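Local atomic coordinates of putative major capsid protein (Cafeteriavirus-dependent mavirus, PDB entry 6G44), a protein that probably builds the icosahedral shell of the virophage mavirus, folding as a double jelly-roll major capsid protein whose copies associate in threes. Residues 105-110 against 234-239; 121-126 against 204-209; 57-62 against 264-269. All coordinates share one frame; numbering follows the deposited sequence. Where two conformers were deposited one is given.

Interaction 1 of 3, residues 105-110 against 234-239; sequences RSIPVA and GQFKPE
The carbonyl of Ser106 receives the backbone N-H of Gln235, with N to O at 2.7 Å. The donor lies nearly along the C=O axis of Ser106, although the bond bends at the hydrogen (141°). The second bond is made by the Arg105 guanidinium, whose NH1 reaches the backbone O of Glu239 at 3.1 Å. This carbonyl sits at the edge of the guanidinium, close to its plane, and a bend in the arginine chain at chi3 (53°) swings the group across to it. Three further partners hold the rest of the planar group and its acceptor: NE donates to Asn240 O, NH2 forms a salt bridge with Asp351, and Lys99 NZ also bonds to Glu239 O. The guanidinium is thereby fixed in rotation, joining Arg105 to the start of helix 238-241.

Between these two bonds the chain makes an inverse gamma turn centred on Phe236, closed by a weak bond from Lys237 N to Gln235 O. Ser106 packs against this turn. Its CB lies over one face of the Phe236 ring in a CH-pi contact, 3.8 Å from the centroid and displaced toward the CD2 rim, while OG turns to Pro102 O. Ile107 meets the same ring obliquely through CG1, 3.9 Å from Phe236 CZ. The Pro108 ring crosses the Gln235 side chain at about a right angle, CD 3.6 Å from Gln235 CG.

The contact thus joins the loop between helix 102-105 and strand 110-114 to the end of strand 222-235, where the chain leaves the jelly-roll sheet and enters helix 238-241, while Phe236 projects onto Phe264 and Ile266 of strand 258-273.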
ATOM      1  N   ARG C 105       7.504  20.499 -13.752  1.00 10.63           N
ATOM      2  CA  ARG C 105       6.756  20.814 -14.982  1.00 11.53           C
ATOM      3  C   ARG C 105       7.043  22.212 -15.505  1.00 11.40           C
ATOM      4  O   ARG C 105       6.893  22.462 -16.704  1.00 12.71           O
ATOM      5  CB  ARG C 105       5.250  20.721 -14.763  1.00 12.34           C
ATOM      6  CG  ARG C 105       4.667  19.330 -14.872  1.00 13.31           C
ATOM      7  CD  ARG C 105       3.134  19.354 -14.803  1.00 14.55           C
ATOM      8  NE  ARG C 105       2.494  20.263 -15.751  1.00 15.89           N
ATOM      9  CZ  ARG C 105       2.088  19.948 -16.991  1.00 17.53           C
ATOM     10  NH1 ARG C 105       1.486  20.879 -17.756  1.00 19.79           N
ATOM     11  NH2 ARG C 105       2.277  18.724 -17.484  1.00 18.16           N
ATOM     12  N   SER C 106       7.418  23.095 -14.588  1.00 11.12           N
ATOM     13  CA  SER C 106       7.642  24.522 -14.887  1.00 11.62           C
ATOM     14  C   SER C 106       9.087  24.825 -15.281  1.00 12.12           C
ATOM     15  O   SER C 106       9.424  26.012 -15.425  1.00 13.19           O
ATOM     16  CB  SER C 106       7.260  25.344 -13.670  1.00 11.81           C
ATOM     17  OG  SER C 106       5.866  25.264 -13.422  1.00 11.61           O
ATOM     18  N   ILE C 107       9.956  23.829 -15.440  1.00 11.20           N
ATOM     19  CA  ILE C 107      11.364  24.086 -15.733  1.00 11.47           C
ATOM     20  C   ILE C 107      11.784  23.286 -16.961  1.00 11.51           C
ATOM     21  O   ILE C 107      12.159  22.122 -16.869  1.00 12.06           O
ATOM     22  CB  ILE C 107      12.280  23.764 -14.533  1.00 11.62           C
ATOM     23  CG1 ILE C 107      11.862  24.480 -13.255  1.00 12.14           C
ATOM     24  CG2 ILE C 107      13.731  24.068 -14.898  1.00 12.30           C
ATOM     25  CD1 ILE C 107      12.455  23.887 -11.978  1.00 12.86           C
ATOM     26  N   PRO C 108      11.748  23.912 -18.146  1.00 12.48           N
ATOM     27  CA  PRO C 108      12.130  23.168 -19.338  1.00 12.21           C
ATOM     28  C   PRO C 108      13.603  22.800 -19.452  1.00 11.76           C
ATOM     29  O   PRO C 108      13.933  21.771 -20.039  1.00 13.17           O
ATOM     30  CB  PRO C 108      11.724  24.086 -20.491  1.00 13.15           C
ATOM     31  CG  PRO C 108      10.862  25.109 -19.928  1.00 13.95           C
ATOM     32  CD  PRO C 108      11.056  25.170 -18.452  1.00 12.70           C
ATOM     33  N   VAL C 109      14.466  23.643 -18.891  1.00 11.91           N
ATOM     34  CA  VAL C 109      15.894  23.403 -18.917  0.50 11.71           C
ATOM     35  C   VAL C 109      16.504  23.972 -17.632  1.00 11.49           C
ATOM     36  O   VAL C 109      16.056  25.007 -17.109  1.00 12.46           O
ATOM     37  CB  VAL C 109      16.546  23.965 -20.208  0.50 11.90           C
ATOM     38  CG1 VAL C 109      16.234  25.444 -20.393  0.50 11.82           C
ATOM     39  CG2 VAL C 109      18.046  23.709 -20.201  0.50 12.14           C
ATOM     40  N   ALA C 110      17.472  23.228 -17.108  1.00 10.80           N
ATOM     41  CA  ALA C 110      18.236  23.618 -15.939  1.00 11.80           C
ATOM     42  C   ALA C 110      19.708  23.371 -16.210  1.00 11.47           C
ATOM     43  O   ALA C 110      20.090  22.404 -16.897  1.00 12.39           O
ATOM     44  CB  ALA C 110      17.763  22.820 -14.732  1.00 11.59           C
ATOM     45  N   GLY C 234      12.806  29.524 -15.861  1.00 12.32           N
ATOM     46  CA  GLY C 234      11.574  29.565 -15.078  1.00 12.75           C
ATOM     47  C   GLY C 234      10.336  29.714 -15.941  1.00 13.85           C
ATOM     48  O   GLY C 234      10.189  30.703 -16.662  1.00 13.64           O
ATOM     49  N   GLN C 235       9.463  28.707 -15.929  1.00 13.39           N
ATOM     50  CA  GLN C 235       8.190  28.749 -16.635  1.00 14.49           C
ATOM     51  C   GLN C 235       7.067  28.381 -15.671  1.00 13.34           C
ATOM     52  O   GLN C 235       6.257  27.484 -15.973  1.00 13.07           O
ATOM     53  CB  GLN C 235       8.203  27.842 -17.869  1.00 15.46           C
ATOM     54  CG  GLN C 235       9.206  28.228 -18.928  1.00 17.36           C
ATOM     55  CD  GLN C 235       8.848  29.535 -19.613  1.00 20.40           C
ATOM     56  OE1 GLN C 235       7.671  29.904 -19.723  1.00 23.62           O
ATOM     57  NE2 GLN C 235       9.877  30.270 -20.036  1.00 21.36           N
ATOM     58  N   PHE C 236       7.029  29.061 -14.540  1.00 12.73           N
ATOM     59  CA  PHE C 236       6.049  28.861 -13.433  1.00 13.33           C
ATOM     60  C   PHE C 236       4.785  29.631 -13.787  1.00 15.12           C
ATOM     61  O   PHE C 236       4.420  30.622 -13.133  1.00 16.66           O
ATOM     62  CB  PHE C 236       6.623  29.290 -12.103  1.00 13.46           C
ATOM     63  CG  PHE C 236       7.844  28.522 -11.718  1.00 12.93           C
ATOM     64  CD1 PHE C 236       9.128  28.924 -12.080  1.00 13.55           C
ATOM     65  CD2 PHE C 236       7.719  27.338 -10.982  1.00 13.30           C
ATOM     66  CE1 PHE C 236      10.239  28.212 -11.712  1.00 14.26           C
ATOM     67  CE2 PHE C 236       8.849  26.623 -10.627  1.00 13.65           C
ATOM     68  CZ  PHE C 236      10.098  27.050 -10.968  1.00 13.83           C
ATOM     69  N   LYS C 237       4.138  29.128 -14.812  1.00 15.94           N
ATOM     70  CA  LYS C 237       2.982  29.771 -15.402  1.00 17.32           C
ATOM     71  C   LYS C 237       1.790  28.867 -15.257  1.00 16.06           C
ATOM     72  O   LYS C 237       1.944  27.685 -14.985  1.00 14.36           O
ATOM     73  CB  LYS C 237       3.252  30.089 -16.857  1.00 19.59           C
ATOM     74  CG  LYS C 237       3.402  28.921 -17.788  1.00 21.19           C
ATOM     75  CD  LYS C 237       3.977  29.412 -19.104  1.00 24.94           C
ATOM     76  CE  LYS C 237       3.884  28.330 -20.150  1.00 27.82           C
ATOM     77  NZ  LYS C 237       4.667  28.709 -21.357  1.00 31.80           N
ATOM     78  N   PRO C 238       0.581  29.409 -15.419  1.00 15.04           N
ATOM     79  CA  PRO C 238      -0.618  28.659 -15.096  1.00 14.61           C
ATOM     80  C   PRO C 238      -0.742  27.322 -15.826  1.00 14.55           C
ATOM     81  O   PRO C 238      -1.121  26.317 -15.194  1.00 13.04           O
ATOM     82  CB  PRO C 238      -1.729  29.636 -15.473  1.00 15.24           C
ATOM     83  CG  PRO C 238      -1.132  30.957 -15.215  1.00 16.00           C
ATOM     84  CD  PRO C 238       0.245  30.809 -15.759  1.00 15.53           C
ATOM     85  N   GLU C 239      -0.409  27.249 -17.105  1.00 14.27           N
ATOM     86  CA  GLU C 239      -0.531  25.980 -17.826  1.00 15.29           C
ATOM     87  C   GLU C 239       0.398  24.891 -17.291  1.00 14.22           C
ATOM     88  O   GLU C 239       0.153  23.717 -17.490  1.00 14.70           O
ATOM     89  CB  GLU C 239      -0.261  26.197 -19.327  1.00 18.24           C
ATOM     90  CG  GLU C 239      -0.514  24.983 -20.181  1.00 21.90           C
ATOM     91  CD  GLU C 239      -0.713  25.285 -21.651  1.00 26.13           C
ATOM     92  OE1 GLU C 239      -0.426  26.427 -22.088  1.00 30.01           O
ATOM     93  OE2 GLU C 239      -1.138  24.350 -22.376  1.00 28.97           O
TER

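Interaction 2 of 3, residues 121-126 against 204-209; sequences SYPAQL and EALVAN
Ser121 and Asn209 supply the polar part of this buried contact. The hydroxyl OG of Ser121 accepts a weak hydrogen bond from Asn209 N, 3.3 Å long and bent to 130° at the hydrogen. A water reinforces the link, lying 2.7 Å from Ser121 OG and donating to Asn209 O. With chi1 at 72°, OG sits between the backbone N and carbonyl carbon of its own residue, a setting that turns it onto Ala208 and the peptide beyond. The Asn209 amide uses its ND2 on Pro291 O, in strand 286-305.

Ser121 ends strand 117-121, and Tyr122 is the N-cap of helix 123-130; the opposing segment has just left strand 195-205 of the N-terminal jelly roll, so the contact lies where a strand-to-helix turn meets the loop that follows strand 195-205.

The apolar packing comes from the first turn of that helix. Pro123 sets CB 3.3 Å from the carbonyl O of Val207, and its CG lies 4.2 Å from Ala208 CB. Leu126 crosses Val207 obliquely, its CD1 branch 3.8 Å from Val207 CG1. That same CD1 also abuts Val207 O at 3.4 Å, leaving this carbonyl buried among carbon atoms without a polar partner in the model.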
ATOM      1  N   SER C 121      20.280  19.747 -18.121  1.00 12.68           N
ATOM      2  CA  SER C 121      19.200  18.760 -18.179  1.00 12.65           C
ATOM      3  C   SER C 121      17.866  19.431 -18.372  1.00 12.70           C
ATOM      4  O   SER C 121      17.758  20.655 -18.413  1.00 12.64           O
ATOM      5  CB  SER C 121      19.263  17.883 -16.944  1.00 14.12           C
ATOM      6  OG  SER C 121      18.865  18.575 -15.837  1.00 15.58           O
ATOM      7  N   TYR C 122      16.817  18.609 -18.496  1.00 12.02           N
ATOM      8  CA  TYR C 122      15.513  19.081 -18.943  1.00 12.25           C
ATOM      9  C   TYR C 122      14.438  18.559 -17.987  1.00 11.49           C
ATOM     10  O   TYR C 122      13.815  17.508 -18.265  1.00 11.58           O
ATOM     11  CB  TYR C 122      15.305  18.599 -20.382  1.00 12.88           C
ATOM     12  CG  TYR C 122      16.426  19.073 -21.263  1.00 14.83           C
ATOM     13  CD1 TYR C 122      16.430  20.357 -21.756  1.00 16.00           C
ATOM     14  CD2 TYR C 122      17.509  18.244 -21.538  1.00 16.66           C
ATOM     15  CE1 TYR C 122      17.498  20.825 -22.534  1.00 17.43           C
ATOM     16  CE2 TYR C 122      18.579  18.700 -22.298  1.00 17.33           C
ATOM     17  CZ  TYR C 122      18.547  19.983 -22.797  1.00 18.38           C
ATOM     18  OH  TYR C 122      19.629  20.406 -23.567  1.00 21.80           O
ATOM     19  N   PRO C 123      14.234  19.250 -16.862  1.00 10.93           N
ATOM     20  CA  PRO C 123      13.375  18.684 -15.808  1.00 11.07           C
ATOM     21  C   PRO C 123      11.950  18.374 -16.261  1.00 11.80           C
ATOM     22  O   PRO C 123      11.394  17.335 -15.852  1.00 11.95           O
ATOM     23  CB  PRO C 123      13.408  19.779 -14.740  1.00 11.05           C
ATOM     24  CG  PRO C 123      14.762  20.416 -14.903  1.00 11.39           C
ATOM     25  CD  PRO C 123      14.961  20.463 -16.387  1.00 10.94           C
ATOM     26  N   ALA C 124      11.318  19.242 -17.042  1.00 11.18           N
ATOM     27  CA  ALA C 124       9.916  19.003 -17.445  1.00 11.50           C
ATOM     28  C   ALA C 124       9.850  17.727 -18.294  1.00 13.20           C
ATOM     29  O   ALA C 124       8.917  16.933 -18.147  1.00 12.69           O
ATOM     30  CB  ALA C 124       9.376  20.194 -18.215  1.00 11.99           C
ATOM     31  N   GLN C 125      10.797  17.554 -19.209  1.00 13.41           N
ATOM     32  CA  GLN C 125      10.867  16.352 -20.053  1.00 14.64           C
ATOM     33  C   GLN C 125      11.144  15.107 -19.181  1.00 15.09           C
ATOM     34  O   GLN C 125      10.517  14.041 -19.386  1.00 15.70           O
ATOM     35  CB  GLN C 125      11.953  16.563 -21.126  1.00 16.49           C
ATOM     36  CG  GLN C 125      12.180  15.436 -22.094  1.00 17.49           C
ATOM     37  CD  GLN C 125      13.276  15.802 -23.075  1.00 18.15           C
ATOM     38  OE1 GLN C 125      14.459  15.736 -22.737  1.00 18.92           O
ATOM     39  NE2 GLN C 125      12.885  16.176 -24.294  1.00 18.26           N
ATOM     40  N   LEU C 126      12.036  15.236 -18.206  1.00 13.90           N
ATOM     41  CA  LEU C 126      12.459  14.134 -17.324  0.50 14.63           C
ATOM     42  C   LEU C 126      11.273  13.662 -16.487  1.00 14.48           C
ATOM     43  O   LEU C 126      10.980  12.465 -16.437  1.00 14.48           O
ATOM     44  CB  LEU C 126      13.608  14.530 -16.371  0.50 15.53           C
ATOM     45  CG  LEU C 126      15.105  14.536 -16.719  0.50 16.16           C
ATOM     46  CD1 LEU C 126      15.876  15.303 -15.657  0.50 17.06           C
ATOM     47  CD2 LEU C 126      15.659  13.126 -16.820  0.50 16.98           C
ATOM     48  N   GLU C 204       9.341  21.125  -3.577  1.00 11.28           N
ATOM     49  CA  GLU C 204       9.500  19.954  -4.462  1.00 11.15           C
ATOM     50  C   GLU C 204      10.988  19.734  -4.788  1.00 10.83           C
ATOM     51  O   GLU C 204      11.733  20.696  -5.028  1.00 11.26           O
ATOM     52  CB  GLU C 204       8.686  20.205  -5.741  1.00 11.94           C
ATOM     53  CG  GLU C 204       8.715  19.096  -6.780  1.00 11.55           C
ATOM     54  CD  GLU C 204       7.654  19.256  -7.858  1.00 11.31           C
ATOM     55  OE1 GLU C 204       6.509  19.640  -7.515  1.00 12.87           O
ATOM     56  OE2 GLU C 204       7.974  18.998  -9.049  1.00 11.73           O
ATOM     57  N   ALA C 205      11.459  18.485  -4.763  1.00 10.27           N
ATOM     58  CA  ALA C 205      12.824  18.167  -5.136  1.00 10.72           C
ATOM     59  C   ALA C 205      13.076  18.545  -6.593  1.00 10.93           C
ATOM     60  O   ALA C 205      12.232  18.261  -7.462  1.00 10.93           O
ATOM     61  CB  ALA C 205      13.097  16.686  -4.927  1.00 11.31           C
ATOM     62  N   LEU C 206      14.221  19.168  -6.872  1.00 10.76           N
ATOM     63  CA  LEU C 206      14.604  19.443  -8.256  1.00 11.46           C
ATOM     64  C   LEU C 206      15.077  18.178  -8.954  1.00 11.17           C
ATOM     65  O   LEU C 206      15.987  17.520  -8.439  1.00 11.33           O
ATOM     66  CB  LEU C 206      15.736  20.470  -8.278  1.00 11.98           C
ATOM     67  CG  LEU C 206      16.281  20.864  -9.649  1.00 12.26           C
ATOM     68  CD1 LEU C 206      15.226  21.405 -10.586  1.00 12.97           C
ATOM     69  CD2 LEU C 206      17.400  21.893  -9.461  1.00 13.15           C
ATOM     70  N   VAL C 207      14.503  17.872 -10.135  1.00 11.49           N
ATOM     71  CA  VAL C 207      14.895  16.732 -10.956  1.00 12.13           C
ATOM     72  C   VAL C 207      15.787  17.237 -12.081  1.00 12.60           C
ATOM     73  O   VAL C 207      15.321  17.621 -13.163  1.00 13.27           O
ATOM     74  CB  VAL C 207      13.644  16.014 -11.497  1.00 12.47           C
ATOM     75  CG1 VAL C 207      13.989  14.854 -12.411  1.00 12.98           C
ATOM     76  CG2 VAL C 207      12.805  15.547 -10.314  1.00 12.84           C
ATOM     77  N   ALA C 208      17.081  17.295 -11.790  1.00 11.65           N
ATOM     78  CA  ALA C 208      18.078  17.858 -12.735  1.00 12.39           C
ATOM     79  C   ALA C 208      19.426  17.278 -12.424  1.00 12.53           C
ATOM     80  O   ALA C 208      19.858  17.359 -11.282  1.00 13.94           O
ATOM     81  CB  ALA C 208      18.110  19.373 -12.632  1.00 12.43           C
ATOM     82  N   ASN C 209      20.116  16.727 -13.415  1.00 12.32           N
ATOM     83  CA  ASN C 209      21.451  16.157 -13.146  1.00 12.73           C
ATOM     84  C   ASN C 209      22.371  17.206 -12.459  1.00 12.69           C
ATOM     85  O   ASN C 209      22.354  18.372 -12.877  1.00 13.06           O
ATOM     86  CB  ASN C 209      22.102  15.681 -14.437  1.00 13.97           C
ATOM     87  CG  ASN C 209      21.355  14.522 -15.102  1.00 15.05           C
ATOM     88  OD1 ASN C 209      20.140  14.607 -15.333  1.00 17.40           O
ATOM     89  ND2 ASN C 209      22.074  13.458 -15.427  1.00 14.04           N
TER
HETATM   90  O   HOH W   1      21.071  19.804 -14.799  1.00 13.85           O

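Interaction 3 of 3, residues 57-62 against 264-269; sequences GQITFN and FKINML
Strands 58-62 and 264-269 run in roughly the same direction, crossing at -34° with their axes 8.6 Å apart at closest approach, a spacing that belongs to layers packed through side chains and not to neighbours within a sheet.

Phe61 has more of its surface covered by the other strand than any other residue of the pair. Met268 CB stands over one face of its ring, near the centre, 4.0 Å from the centroid and 9° off the normal, in a CH-pi contact. The methionine then continues past the ring. CG is anti to the backbone N (chi1 180°), and a bend at chi3 folds the terminal methyl CE back to within 3.8 Å of Phe61 CB. The sulfur SD is held obliquely, 5.1 Å from the ring centroid, as a Met-aromatic contact. At the other end of the ring, CE1 reaches the Met268 backbone N at 3.5 Å, and Ile266 O lies at the edge near the ring plane, while CZ meets Ile266 CG1.

Ile59 carries the contact toward the start of the second strand. Its CG2 branch meets the CG2 branch of Ile266 at 3.8 Å, and its longer arm places CD1 4.1 Å from Phe264 CE2, obliquely to that ring. Ile45 and Leu75 also touch Phe61, and Val77 covers Ile266 and Phe264.

Contacts between one side chain and another are apolar or aromatic, and the Phe61 ring also rests on backbone atoms of 266-268. Without a cross-strand hydrogen bond, this part of the jelly-roll interior is joined by hydrophobic burial, the CH-pi and Met-aromatic contacts setting how Met268 lies against Phe61.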
ATOM      1  N   GLY C  57      10.791  33.499 -16.413  1.00 14.18           N
ATOM      2  CA  GLY C  57      12.106  34.015 -16.775  1.00 14.82           C
ATOM      3  C   GLY C  57      13.225  33.270 -16.118  1.00 14.11           C
ATOM      4  O   GLY C  57      12.999  32.386 -15.285  1.00 13.69           O
ATOM      5  N   GLN C  58      14.446  33.627 -16.487  1.00 12.58           N
ATOM      6  CA  GLN C  58      15.610  32.955 -15.900  1.00 12.76           C
ATOM      7  C   GLN C  58      15.735  33.266 -14.407  1.00 12.53           C
ATOM      8  O   GLN C  58      15.559  34.407 -13.977  1.00 12.93           O
ATOM      9  CB  GLN C  58      16.885  33.339 -16.634  1.00 12.82           C
ATOM     10  CG  GLN C  58      18.080  32.443 -16.294  1.00 13.66           C
ATOM     11  CD  GLN C  58      19.369  32.920 -16.908  1.00 14.68           C
ATOM     12  OE1 GLN C  58      19.918  33.912 -16.464  1.00 15.12           O
ATOM     13  NE2 GLN C  58      19.872  32.197 -17.898  1.00 15.51           N
ATOM     14  N   ILE C  59      16.027  32.228 -13.605  1.00 11.82           N
ATOM     15  CA  ILE C  59      16.224  32.344 -12.171  1.00 13.40           C
ATOM     16  C   ILE C  59      17.538  31.664 -11.849  1.00 13.36           C
ATOM     17  O   ILE C  59      17.765  30.567 -12.302  1.00 13.36           O
ATOM     18  CB  ILE C  59      15.078  31.637 -11.405  1.00 13.71           C
ATOM     19  CG1 ILE C  59      13.727  32.318 -11.699  1.00 13.91           C
ATOM     20  CG2 ILE C  59      15.371  31.612  -9.897  1.00 14.06           C
ATOM     21  CD1 ILE C  59      12.523  31.382 -11.528  1.00 14.82           C
ATOM     22  N   THR C  60      18.427  32.356 -11.130  1.00 12.78           N
ATOM     23  CA  THR C  60      19.741  31.839 -10.809  1.00 13.04           C
ATOM     24  C   THR C  60      19.995  31.859  -9.318  1.00 13.01           C
ATOM     25  O   THR C  60      19.820  32.884  -8.638  1.00 13.86           O
ATOM     26  CB  THR C  60      20.838  32.659 -11.519  1.00 14.33           C
ATOM     27  OG1 THR C  60      20.698  32.484 -12.927  1.00 16.12           O
ATOM     28  CG2 THR C  60      22.229  32.188 -11.084  1.00 15.57           C
ATOM     29  N   PHE C  61      20.423  30.696  -8.817  1.00 12.44           N
ATOM     30  CA  PHE C  61      20.974  30.583  -7.471  1.00 12.79           C
ATOM     31  C   PHE C  61      22.482  30.466  -7.594  1.00 12.43           C
ATOM     32  O   PHE C  61      22.997  29.709  -8.421  1.00 13.10           O
ATOM     33  CB  PHE C  61      20.397  29.359  -6.726  1.00 12.30           C
ATOM     34  CG  PHE C  61      18.912  29.392  -6.602  1.00 11.86           C
ATOM     35  CD1 PHE C  61      18.290  30.095  -5.597  1.00 11.97           C
ATOM     36  CD2 PHE C  61      18.125  28.763  -7.562  1.00 12.41           C
ATOM     37  CE1 PHE C  61      16.921  30.164  -5.520  1.00 12.23           C
ATOM     38  CE2 PHE C  61      16.758  28.832  -7.491  1.00 12.12           C
ATOM     39  CZ  PHE C  61      16.150  29.530  -6.467  1.00 12.48           C
ATOM     40  N   ASN C  62      23.200  31.249  -6.780  1.00 13.34           N
ATOM     41  CA  ASN C  62      24.671  31.237  -6.820  1.00 13.49           C
ATOM     42  C   ASN C  62      25.097  31.318  -5.378  1.00 13.82           C
ATOM     43  O   ASN C  62      25.045  32.364  -4.755  1.00 15.14           O
ATOM     44  CB  ASN C  62      25.191  32.421  -7.654  1.00 14.77           C
ATOM     45  CG  ASN C  62      26.698  32.434  -7.781  1.00 16.30           C
ATOM     46  OD1 ASN C  62      27.410  31.939  -6.927  1.00 18.06           O
ATOM     47  ND2 ASN C  62      27.193  33.022  -8.870  1.00 20.01           N
ATOM     48  N   PHE C 264       5.180  35.910  -7.221  1.00 12.07           N
ATOM     49  CA  PHE C 264       6.047  34.706  -7.299  1.00 12.95           C
ATOM     50  C   PHE C 264       7.359  34.875  -6.538  1.00 13.04           C
ATOM     51  O   PHE C 264       8.056  35.884  -6.682  1.00 13.45           O
ATOM     52  CB  PHE C 264       6.299  34.316  -8.737  1.00 13.03           C
ATOM     53  CG  PHE C 264       7.094  33.060  -8.890  1.00 13.56           C
ATOM     54  CD1 PHE C 264       6.448  31.841  -8.865  1.00 13.86           C
ATOM     55  CD2 PHE C 264       8.451  33.089  -9.044  1.00 13.34           C
ATOM     56  CE1 PHE C 264       7.178  30.664  -9.008  1.00 13.74           C
ATOM     57  CE2 PHE C 264       9.187  31.919  -9.185  1.00 14.26           C
ATOM     58  CZ  PHE C 264       8.539  30.702  -9.139  1.00 13.35           C
ATOM     59  N   LYS C 265       7.658  33.888  -5.684  1.00 13.25           N
ATOM     60  CA  LYS C 265       8.917  33.798  -4.978  1.00 13.13           C
ATOM     61  C   LYS C 265       9.431  32.366  -5.077  1.00 12.73           C
ATOM     62  O   LYS C 265       8.635  31.426  -5.197  1.00 12.17           O
ATOM     63  CB  LYS C 265       8.744  34.158  -3.514  1.00 15.83           C
ATOM     64  CG  LYS C 265       8.286  35.593  -3.276  1.00 17.46           C
ATOM     65  CD  LYS C 265       9.367  36.588  -3.639  1.00 21.09           C
ATOM     66  CE  LYS C 265       8.971  38.033  -3.336  1.00 24.09           C
ATOM     67  NZ  LYS C 265       9.962  38.970  -3.967  1.00 26.93           N
ATOM     68  N   ILE C 266      10.745  32.220  -5.058  1.00 11.94           N
ATOM     69  CA  ILE C 266      11.390  30.917  -5.124  1.00 12.07           C
ATOM     70  C   ILE C 266      12.674  30.930  -4.315  1.00 13.26           C
ATOM     71  O   ILE C 266      13.446  31.903  -4.371  1.00 13.90           O
ATOM     72  CB  ILE C 266      11.617  30.469  -6.579  1.00 12.09           C
ATOM     73  CG1 ILE C 266      12.123  29.004  -6.656  1.00 11.98           C
ATOM     74  CG2 ILE C 266      12.540  31.427  -7.320  1.00 12.57           C
ATOM     75  CD1 ILE C 266      12.225  28.472  -8.063  1.00 12.07           C
ATOM     76  N   ASN C 267      12.869  29.882  -3.509  1.00 12.41           N
ATOM     77  CA  ASN C 267      14.115  29.656  -2.775  0.50 12.78           C
ATOM     78  C   ASN C 267      14.576  28.224  -3.010  1.00 12.28           C
ATOM     79  O   ASN C 267      13.745  27.355  -3.268  1.00 12.55           O
ATOM     80  CB  ASN C 267      13.888  29.886  -1.281  0.50 13.56           C
ATOM     81  CG  ASN C 267      13.559  31.330  -0.944  0.50 14.80           C
ATOM     82  OD1 ASN C 267      13.854  32.242  -1.710  0.50 16.97           O
ATOM     83  ND2 ASN C 267      12.995  31.550   0.229  0.50 15.82           N
ATOM     84  N   MET C 268      15.878  27.995  -2.913  1.00 11.32           N
ATOM     85  CA  MET C 268      16.458  26.643  -2.950  1.00 11.52           C
ATOM     86  C   MET C 268      16.788  26.250  -1.541  1.00 11.63           C
ATOM     87  O   MET C 268      17.489  26.984  -0.850  1.00 11.60           O
ATOM     88  CB  MET C 268      17.681  26.571  -3.838  1.00 12.01           C
ATOM     89  CG  MET C 268      18.292  25.177  -3.877  1.00 13.13           C
ATOM     90  SD  MET C 268      19.416  24.927  -5.260  1.00 14.65           S
ATOM     91  CE  MET C 268      20.725  26.057  -4.818  1.00 14.84           C
ATOM     92  N   LEU C 269      16.264  25.102  -1.092  1.00 11.16           N
ATOM     93  CA  LEU C 269      16.416  24.630   0.268  1.00 11.45           C
ATOM     94  C   LEU C 269      17.254  23.376   0.260  1.00 10.96           C
ATOM     95  O   LEU C 269      16.924  22.421  -0.477  1.00 11.07           O
ATOM     96  CB  LEU C 269      15.069  24.324   0.897  1.00 12.37           C
ATOM     97  CG  LEU C 269      14.236  25.495   1.430  1.00 13.61           C
ATOM     98  CD1 LEU C 269      13.996  26.621   0.433  1.00 14.54           C
ATOM     99  CD2 LEU C 269      12.911  25.031   1.984  1.00 15.01           C
TER

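Overall arrangement
From the N terminus, residues 57-62 come first and pack against 264-269, so interaction 3 closes the longest of the three loops. Within it, 105-110 returns to 234-239 in interaction 1, and within that loop 121-126 meets 204-209 in interaction 2; the three are nested, and none cross. Interactions 1 and 2 touch through two probable backbone hydrogen bonds, Ala110 N to Ser121 O and Ala124 N to Ile107 O. Interaction 1 adjoins interaction 3 through a probable hydrogen bond from Gly57 N to Gly234 O and the packing of Phe236 on Ile59. Together they tie the helix-bearing connections of the N-terminal jelly roll to its sheet strands and interior.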